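Long-range contacts in uncharacterized protein (Bacteroides ovatus, PDB 4FS7), which is of unknown function but, as an extracellular leucine-rich repeat protein of the BspA type, probably binds other proteins: residues Thr253-Ile258 against Tyr273-Leu278; Lys280-Ser285 against Lys303-Val308; Val286-Lys291 against Lys309-Glu314. All blocks are in the same frame, centred on the assembly; numbering follows the deposited sequence.

Contact 1 (Thr253-Ile258 against Tyr273-Leu278); sequences TDLESI and YNCSGL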
loop_
_atom_site.group_PDB
_atom_site.type_symbol
_atom_site.label_atom_id
_atom_site.label_comp_id
_atom_site.label_asym_id
_atom_site.label_seq_id
_atom_site.Cartn_x
_atom_site.Cartn_y
_atom_site.Cartn_z
ATOM N N THR A 253 8.496 -2.682 10.827
ATOM C CA THR A 253 9.306 -3.198 11.933
ATOM C C THR A 253 10.806 -3.306 11.633
ATOM O O THR A 253 11.613 -3.450 12.558
ATOM C CB THR A 253 8.785 -4.594 12.376
ATOM O OG1 THR A 253 8.908 -5.515 11.307
ATOM C CG2 THR A 253 7.350 -4.511 12.836
ATOM N N ASP A 254 11.178 -3.218 10.361
ATOM C CA ASP A 254 12.557 -3.329 9.936
ATOM C C ASP A 254 13.196 -1.984 9.650
ATOM O O ASP A 254 14.392 -1.877 9.375
ATOM C CB ASP A 254 12.671 -4.225 8.690
ATOM C CG ASP A 254 12.254 -5.635 8.957
ATOM O OD1 ASP A 254 12.490 -6.064 10.084
ATOM O OD2 ASP A 254 11.656 -6.283 8.057
ATOM N N LEU A 255 12.428 -0.912 9.764
ATOM C CA LEU A 255 12.858 0.427 9.423
ATOM C C LEU A 255 13.732 0.941 10.547
ATOM O O LEU A 255 13.255 1.099 11.688
ATOM C CB LEU A 255 11.652 1.335 9.212
ATOM C CG LEU A 255 11.899 2.776 8.836
ATOM C CD1 LEU A 255 12.686 2.916 7.531
ATOM C CD2 LEU A 255 10.549 3.501 8.721
ATOM N N GLU A 256 14.992 1.216 10.234
ATOM C CA GLU A 256 16.000 1.624 11.204
ATOM C C GLU A 256 16.328 3.101 11.227
ATOM O O GLU A 256 16.749 3.628 12.259
ATOM C CB GLU A 256 17.275 0.831 10.992
ATOM C CG GLU A 256 17.133 -0.639 11.251
ATOM C CD GLU A 256 18.425 -1.439 10.968
ATOM O OE1 GLU A 256 19.507 -0.814 10.778
ATOM O OE2 GLU A 256 18.352 -2.683 10.965
ATOM N N SER A 257 16.250 3.762 10.095
ATOM C CA SER A 257 16.504 5.180 10.015
ATOM C C SER A 257 15.607 5.840 8.999
ATOM O O SER A 257 15.248 5.241 7.975
ATOM C CB SER A 257 17.946 5.558 9.689
ATOM O OG SER A 257 18.247 5.301 8.357
ATOM N N ILE A 258 15.306 7.109 9.233
ATOM C CA ILE A 258 14.575 7.983 8.350
ATOM C C ILE A 258 15.195 9.362 8.273
ATOM O O ILE A 258 15.702 9.886 9.272
ATOM C CB ILE A 258 13.034 8.065 8.686
ATOM C CG1 ILE A 258 12.694 8.879 9.945
ATOM C CG2 ILE A 258 12.455 6.659 8.746
ATOM C CD1 ILE A 258 12.427 10.372 9.665
ATOM N N TYR A 273 4.208 5.679 13.160
ATOM C CA TYR A 273 3.545 5.089 14.313
ATOM C C TYR A 273 3.885 3.604 14.403
ATOM O O TYR A 273 3.756 2.868 13.414
ATOM C CB TYR A 273 2.047 5.294 14.131
ATOM C CG TYR A 273 1.145 5.188 15.356
ATOM C CD1 TYR A 273 0.985 4.023 16.063
ATOM C CD2 TYR A 273 0.386 6.297 15.762
ATOM C CE1 TYR A 273 0.151 3.973 17.181
ATOM C CE2 TYR A 273 -0.458 6.216 16.856
ATOM C CZ TYR A 273 -0.565 5.061 17.545
ATOM O OH TYR A 273 -1.413 4.996 18.632
ATOM N N ASN A 274 4.318 3.154 15.579
ATOM C CA ASN A 274 4.648 1.770 15.821
ATOM C C ASN A 274 5.809 1.245 14.983
ATOM O O ASN A 274 5.942 0.039 14.786
ATOM C CB ASN A 274 3.409 0.853 15.707
ATOM C CG ASN A 274 2.547 0.845 16.955
ATOM O OD1 ASN A 274 3.014 1.116 18.032
ATOM N ND2 ASN A 274 1.283 0.544 16.800
ATOM N N CYS A 275 6.717 2.139 14.559
ATOM C CA CYS A 275 7.969 1.715 13.923
ATOM C C CYS A 275 8.962 1.386 15.042
ATOM O O CYS A 275 9.846 2.147 15.370
ATOM C CB CYS A 275 8.491 2.770 12.992
ATOM S SG CYS A 275 7.516 2.877 11.446
ATOM N N SER A 276 8.813 0.181 15.582
ATOM C CA SER A 276 9.494 -0.234 16.802
ATOM C C SER A 276 10.951 -0.636 16.630
ATOM O O SER A 276 11.637 -0.836 17.629
ATOM C CB SER A 276 8.692 -1.364 17.437
ATOM O OG SER A 276 8.625 -2.459 16.543
ATOM N N GLY A 277 11.431 -0.614 15.390
ATOM C CA GLY A 277 12.863 -0.777 15.094
ATOM C C GLY A 277 13.593 0.496 14.751
ATOM O O GLY A 277 14.820 0.501 14.561
ATOM N N LEU A 278 12.902 1.618 14.671
ATOM C CA LEU A 278 13.456 2.884 14.192
ATOM C C LEU A 278 14.442 3.374 15.275
ATOM O O LEU A 278 14.060 3.560 16.421
ATOM C CB LEU A 278 12.340 3.875 13.991
ATOM C CG LEU A 278 12.759 5.261 13.529
ATOM C CD1 LEU A 278 13.436 5.260 12.151
ATOM C CD2 LEU A 278 11.580 6.191 13.505
HETATM O O HOH W 1 10.841 -3.993 15.283
HETATM O O HOH W 2 10.830 0.286 12.787
#

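Contact 2 (Lys280-Ser285 against Lys303-Val308); sequences KVIYGS and KLLDSV. With EDO (1,2-ethanediol), chain C.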
loop_
_atom_site.group_PDB
_atom_site.type_symbol
_atom_site.label_atom_id
_atom_site.label_comp_id
_atom_site.label_asym_id
_atom_site.label_seq_id
_atom_site.Cartn_x
_atom_site.Cartn_y
_atom_site.Cartn_z
ATOM N N LYS A 280 17.105 6.018 14.383
ATOM C CA LYS A 280 17.642 7.327 14.052
ATOM C C LYS A 280 16.735 8.088 13.128
ATOM O O LYS A 280 16.234 7.549 12.134
ATOM C CB LYS A 280 19.033 7.229 13.398
ATOM C CG LYS A 280 20.098 6.638 14.287
ATOM C CD LYS A 280 21.495 6.824 13.721
ATOM C CE LYS A 280 22.500 6.280 14.706
ATOM N NZ LYS A 280 22.221 6.823 16.064
ATOM N N VAL A 281 16.568 9.353 13.431
ATOM C CA VAL A 281 15.766 10.291 12.706
ATOM C C VAL A 281 16.509 11.581 12.414
ATOM O O VAL A 281 17.173 12.112 13.291
ATOM C CB VAL A 281 14.504 10.670 13.580
ATOM C CG1 VAL A 281 13.819 11.953 13.083
ATOM C CG2 VAL A 281 13.535 9.499 13.685
ATOM N N ILE A 282 16.411 12.037 11.168
ATOM C CA ILE A 282 16.740 13.397 10.800
ATOM C C ILE A 282 15.468 13.999 10.222
ATOM O O ILE A 282 14.890 13.443 9.285
ATOM C CB ILE A 282 17.885 13.513 9.768
ATOM C CG1 ILE A 282 19.094 12.707 10.213
ATOM C CG2 ILE A 282 18.156 15.008 9.521
ATOM C CD1 ILE A 282 20.184 12.516 9.109
ATOM N N TYR A 283 15.019 15.128 10.751
ATOM C CA TYR A 283 13.716 15.665 10.408
ATOM C C TYR A 283 13.755 17.185 10.336
ATOM O O TYR A 283 14.174 17.826 11.282
ATOM C CB TYR A 283 12.678 15.206 11.438
ATOM C CG TYR A 283 11.250 15.557 11.065
ATOM C CD1 TYR A 283 10.723 16.804 11.290
ATOM C CD2 TYR A 283 10.423 14.601 10.466
ATOM C CE1 TYR A 283 9.420 17.116 10.938
ATOM C CE2 TYR A 283 9.125 14.902 10.134
ATOM C CZ TYR A 283 8.631 16.162 10.341
ATOM O OH TYR A 283 7.328 16.423 10.028
ATOM N N GLY A 284 13.300 17.751 9.224
ATOM C CA GLY A 284 13.352 19.183 8.967
ATOM C C GLY A 284 12.091 19.878 8.604
ATOM O O GLY A 284 12.085 21.091 8.416
ATOM N N SER A 285 10.971 19.163 8.454
ATOM C CA SER A 285 9.746 19.852 8.101
ATOM C C SER A 285 9.274 20.714 9.268
ATOM O O SER A 285 9.517 20.404 10.441
ATOM C CB SER A 285 8.636 18.902 7.662
ATOM O OG SER A 285 7.573 19.647 7.076
ATOM N N LYS A 303 17.564 14.083 15.306
ATOM C CA LYS A 303 18.045 15.372 14.848
ATOM C C LYS A 303 16.924 16.172 14.241
ATOM O O LYS A 303 16.437 15.838 13.161
ATOM C CB LYS A 303 19.214 15.207 13.875
ATOM C CG LYS A 303 19.664 16.550 13.260
ATOM C CD LYS A 303 20.282 17.468 14.254
ATOM C CE LYS A 303 20.552 18.863 13.627
ATOM N NZ LYS A 303 21.261 19.789 14.601
ATOM N N LEU A 304 16.481 17.196 14.953
ATOM C CA LEU A 304 15.514 18.177 14.463
ATOM C C LEU A 304 16.262 19.365 13.893
ATOM O O LEU A 304 17.022 20.008 14.603
ATOM C CB LEU A 304 14.547 18.638 15.565
ATOM C CG LEU A 304 13.742 17.528 16.222
ATOM C CD1 LEU A 304 12.850 18.164 17.336
ATOM C CD2 LEU A 304 12.919 16.695 15.205
ATOM N N LEU A 305 16.081 19.640 12.610
ATOM C CA LEU A 305 16.735 20.769 11.975
ATOM C C LEU A 305 16.146 22.104 12.449
ATOM O O LEU A 305 15.075 22.122 13.042
ATOM C CB LEU A 305 16.664 20.637 10.458
ATOM C CG LEU A 305 17.351 19.353 9.903
ATOM C CD1 LEU A 305 17.140 19.285 8.385
ATOM C CD2 LEU A 305 18.793 19.189 10.282
ATOM N N ASP A 306 16.881 23.203 12.234
ATOM C CA ASP A 306 16.484 24.524 12.675
ATOM C C ASP A 306 15.176 24.967 12.075
ATOM O O ASP A 306 14.559 25.919 12.549
ATOM C CB ASP A 306 17.568 25.548 12.344
ATOM C CG ASP A 306 18.837 25.393 13.136
ATOM O OD1 ASP A 306 18.894 24.615 14.132
ATOM O OD2 ASP A 306 19.801 26.111 12.737
ATOM N N SER A 307 14.777 24.334 10.980
ATOM C CA SER A 307 13.507 24.615 10.326
ATOM C C SER A 307 12.293 24.071 11.106
ATOM O O SER A 307 11.179 24.435 10.785
ATOM C CB SER A 307 13.518 24.036 8.903
ATOM O OG SER A 307 14.024 22.709 8.883
ATOM N N VAL A 308 12.478 23.190 12.091
ATOM C CA VAL A 308 11.376 22.611 12.880
ATOM C C VAL A 308 10.914 23.602 13.942
ATOM O O VAL A 308 11.692 24.037 14.796
ATOM C CB VAL A 308 11.773 21.278 13.517
ATOM C CG1 VAL A 308 10.592 20.742 14.324
ATOM C CG2 VAL A 308 12.262 20.296 12.450
HETATM C C1 EDO C . 4.580 19.053 8.073
HETATM O O1 EDO C . 5.276 20.356 8.207
HETATM C C2 EDO C . 3.032 19.123 8.166
HETATM O O2 EDO C . 2.439 19.240 6.846
#

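Contact 3 (Val286-Lys291 against Lys309-Glu314); sequences VIVPEK and KFIGEE. With EDO (1,2-ethanediol), chain C.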
loop_
_atom_site.group_PDB
_atom_site.type_symbol
_atom_site.label_atom_id
_atom_site.label_comp_id
_atom_site.label_asym_id
_atom_site.label_seq_id
_atom_site.Cartn_x
_atom_site.Cartn_y
_atom_site.Cartn_z
ATOM N N VAL A 286 8.600 21.811 8.954
ATOM C CA VAL A 286 8.289 22.846 9.933
ATOM C C VAL A 286 7.478 22.335 11.148
ATOM O O VAL A 286 7.648 22.781 12.278
ATOM C CB VAL A 286 7.646 24.090 9.280
ATOM C CG1 VAL A 286 6.320 23.795 8.636
ATOM C CG2 VAL A 286 7.483 25.187 10.278
ATOM N N ILE A 287 6.556 21.422 10.882
ATOM C CA ILE A 287 5.732 20.792 11.905
ATOM C C ILE A 287 6.101 19.309 11.956
ATOM O O ILE A 287 6.194 18.663 10.898
ATOM C CB ILE A 287 4.235 20.939 11.567
ATOM C CG1 ILE A 287 3.782 22.387 11.600
ATOM C CG2 ILE A 287 3.359 20.070 12.518
ATOM C CD1 ILE A 287 2.536 22.666 10.778
ATOM N N VAL A 288 6.267 18.769 13.161
ATOM C CA VAL A 288 6.255 17.332 13.415
ATOM C C VAL A 288 4.787 16.988 13.732
ATOM O O VAL A 288 4.302 17.364 14.784
ATOM C CB VAL A 288 7.128 16.886 14.614
ATOM C CG1 VAL A 288 7.045 15.327 14.817
ATOM C CG2 VAL A 288 8.578 17.340 14.443
ATOM N N PRO A 289 4.044 16.387 12.791
ATOM C CA PRO A 289 2.595 16.198 13.036
ATOM C C PRO A 289 2.279 15.291 14.209
ATOM O O PRO A 289 3.143 14.576 14.735
ATOM C CB PRO A 289 2.113 15.522 11.725
ATOM C CG PRO A 289 3.099 15.851 10.722
ATOM C CD PRO A 289 4.412 15.973 11.428
ATOM N N GLU A 290 1.017 15.289 14.598
ATOM C CA GLU A 290 0.564 14.385 15.633
ATOM C C GLU A 290 1.057 12.961 15.422
ATOM O O GLU A 290 1.010 12.445 14.294
ATOM C CB GLU A 290 -0.971 14.435 15.758
ATOM C CG GLU A 290 -1.719 13.872 14.555
ATOM C CD GLU A 290 -3.199 13.627 14.768
ATOM O OE1 GLU A 290 -3.816 14.406 15.508
ATOM O OE2 GLU A 290 -3.762 12.664 14.186
ATOM N N LYS A 291 1.497 12.332 16.501
ATOM C CA LYS A 291 1.748 10.921 16.571
ATOM C C LYS A 291 2.817 10.453 15.597
ATOM O O LYS A 291 2.917 9.235 15.355
ATOM C CB LYS A 291 0.437 10.135 16.358
ATOM C CG LYS A 291 -0.679 10.524 17.334
ATOM C CD LYS A 291 -2.067 10.060 16.858
ATOM C CE LYS A 291 -3.171 10.595 17.727
ATOM N NZ LYS A 291 -4.488 10.281 17.070
ATOM N N LYS A 309 9.633 23.904 13.939
ATOM C CA LYS A 309 9.067 24.863 14.871
ATOM C C LYS A 309 7.927 24.401 15.747
ATOM O O LYS A 309 7.592 25.047 16.728
ATOM C CB LYS A 309 8.641 26.116 14.110
ATOM C CG LYS A 309 9.878 26.819 13.446
ATOM C CD LYS A 309 9.611 28.132 12.763
ATOM C CE LYS A 309 10.882 28.549 11.961
ATOM N NZ LYS A 309 10.760 29.905 11.370
ATOM N N PHE A 310 7.329 23.263 15.422
ATOM C CA PHE A 310 6.195 22.724 16.201
ATOM C C PHE A 310 6.342 21.241 16.392
ATOM O O PHE A 310 6.595 20.505 15.428
ATOM C CB PHE A 310 4.869 23.005 15.508
ATOM C CG PHE A 310 4.649 24.462 15.245
ATOM C CD1 PHE A 310 5.136 25.084 14.090
ATOM C CD2 PHE A 310 4.018 25.249 16.185
ATOM C CE1 PHE A 310 4.965 26.458 13.875
ATOM C CE2 PHE A 310 3.818 26.601 15.973
ATOM C CZ PHE A 310 4.309 27.210 14.816
ATOM N N ILE A 311 6.159 20.770 17.619
ATOM C CA ILE A 311 6.156 19.344 17.932
ATOM C C ILE A 311 4.710 18.953 18.270
ATOM O O ILE A 311 4.146 19.413 19.260
ATOM C CB ILE A 311 7.053 18.967 19.146
ATOM C CG1 ILE A 311 8.448 19.621 19.061
ATOM C CG2 ILE A 311 7.108 17.419 19.280
ATOM C CD1 ILE A 311 9.252 19.148 17.851
ATOM N N GLY A 312 4.085 18.156 17.403
ATOM C CA GLY A 312 2.721 17.832 17.517
ATOM C C GLY A 312 2.334 16.977 18.687
ATOM O O GLY A 312 3.156 16.301 19.288
ATOM N N GLU A 313 1.036 16.941 18.938
ATOM C CA GLU A 313 0.442 16.102 19.949
ATOM C C GLU A 313 0.910 14.661 19.839
ATOM O O GLU A 313 0.878 14.049 18.765
ATOM C CB GLU A 313 -1.078 16.187 19.813
ATOM C CG GLU A 313 -1.852 15.603 20.945
ATOM C CD GLU A 313 -3.266 16.194 21.141
ATOM O OE1 GLU A 313 -3.514 17.445 21.061
ATOM O OE2 GLU A 313 -4.134 15.373 21.487
ATOM N N GLU A 314 1.364 14.059 20.950
ATOM C CA GLU A 314 1.773 12.666 21.032
ATOM C C GLU A 314 2.893 12.311 20.042
ATOM O O GLU A 314 3.120 11.124 19.770
ATOM C CB GLU A 314 0.584 11.707 20.809
ATOM C CG GLU A 314 -0.482 11.767 21.884
ATOM C CD GLU A 314 -1.656 10.852 21.599
ATOM O OE1 GLU A 314 -1.525 9.914 20.782
ATOM O OE2 GLU A 314 -2.713 11.078 22.226
HETATM C C1 EDO C . 4.580 19.053 8.073
HETATM O O1 EDO C . 5.276 20.356 8.207
HETATM C C2 EDO C . 3.032 19.123 8.166
HETATM O O2 EDO C . 2.439 19.240 6.846
#

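Contact 1 (Thr253-Ile258 against Tyr273-Leu278)
The carbonyl oxygen of L255 is gripped through water. A water donates to L255 O at 2.8 Å and accepts from G277 N, so it ties two backbones that do not bond each other directly. The same oxygen lies 3.1 Å from L278 CA in a CA-H...O contact. L278 N is near it too, but at a poor angle; this amide bonds back to C275 O and closes the type I turn C275-L278. A second water donates to T253 O and lies 3.0 Å from S276 OG.

Beside the waters the side chains meet through apolar groups. L278 does most of this with one methyl. Its CG stands anti to the backbone N (chi1 178°), which lets CD1 come close to the 253-258 segment. There CD1 meets I258 CG2 at 3.8 Å, and the two side chains cross at about a right angle. The same methyl also rests against a backbone carbonyl, with CD1 3.7 Å from E256 O. L255 CD2 touches C275 SG at 4.1 Å. G277 passes close to T253 O, where a side chain would clash.

The contact joins successive turns of the leucine-rich repeat solenoid. L255 and I258 pack on F272, while E256 turns its carboxylate to K233. S257 and I258 begin strand 257-260, which lies between strands 234-237 and 280-283 in a parallel sheet.

Contact 2 (Lys280-Ser285 against Lys303-Val308)
Y283 and L304 lie on one side of a parallel strand pair, I282 and K303 on the other. The Y283 ring is buried. V308 comes at its edge, near the ring plane, with CG2 4.0 Å from Y283 CD1, and the two side chains cross at about a right angle. With Y283 CG anti to the backbone N (chi1 -172°), the ring edge meets this V308 methyl. L304 CD2 reaches Y283 CB at 4.1 Å. The Y283 hydroxyl bonds to I287 O, which ties the end of the ring to the next strand of the same coil.

On the opposite side I282 CG2 meets L305 CD2 at 4.3 Å. K303 bends at chi2 (68°), and its amine leads away from the 280-285 segment. L305 folds over the backbone of G284, with CD1 3.8 Å from G284 CA. G284 lies where a side chain would clash with that methyl.

The backbones are laced by three bonds: K303 N to V281 O, Y283 N to K303 O, and L305 N to Y283 O. The first is nearly straight, 176° at the hydrogen. Past the strands the type I turn L305-V308 brings in S307. Its OG donates to G284 O at 2.6 Å, in the carbonyl plane and on a lone pair. In the conformer given, S285 OG accepts from a 1,2-ethanediol, likely a crystallisation additive, and bonds to L265 O.

The chemistry is thus divided. Apolar groups fill the inner side, and backbone bonds hold the register. The S307 hydroxyl takes up G284 O, so the pairing carries on by a side-chain bond where the backbone ladder stops.

Contact 3 (Val286-Lys291 against Lys309-Glu314)
V288 and I311 pack inside a leucine-rich repeat solenoid, where two successive coils run as parallel strands. The two side chains lie side by side and point the same way, V288 CG2 to I311 CD1 at 3.9 Å in the conformer given. Both are buried. V288 N bonds to F310 O almost straight, 177° at the hydrogen, and G312 N bonds to V288 O at 2.7 Å. G312 sits tight against the other strand, where a side chain would clash with V288 O.

The other side is open to solvent: I287 is exposed and F310 partly so. The two cross obliquely there, with I287 CG1 3.9 Å from F310 CD1. The ring edge of F310 faces V286 O. That oxygen also accepts from both K309 N and F310 N. The 1,2-ethanediol takes a bond from I287 N.

At the far end K291 and E314 run alongside each other. The extended chain of K291 (chi2 163°) brings CG and CE both against E314 OE1, CE at 3.5 Å. The charged ends do not meet; K291 NZ forms a long salt bridge to E290 OE2 instead. Replacing K291 by an alanine would probably leave E314 without its aliphatic neighbour and E290 without its distant positive partner. The backbone link would remain, with K291 N bonded to E313 O at 2.9 Å.

In the fold
The three contacts lie on the same side of the chain's centre, in neighbouring coils of one solenoid. Contact 1 comes first along the chain and closes before the others open. Contacts 2 and 3 alternate in their segments: strand 280-283 leads into strand 287-288, and 301-304 comes before 310-311. Their centres are about 11 Å apart, while the centre of contact 1 lies about 16 Å from that of contact 2 and 18 Å from that of contact 3. Contacts 1 and 2 share a parallel sheet through strands 257-260 and 280-283. Contact 3 belongs to a second parallel sheet. L304 and I311 meet between these sheets. Repeated pairing thus builds an elongated solenoid without helices.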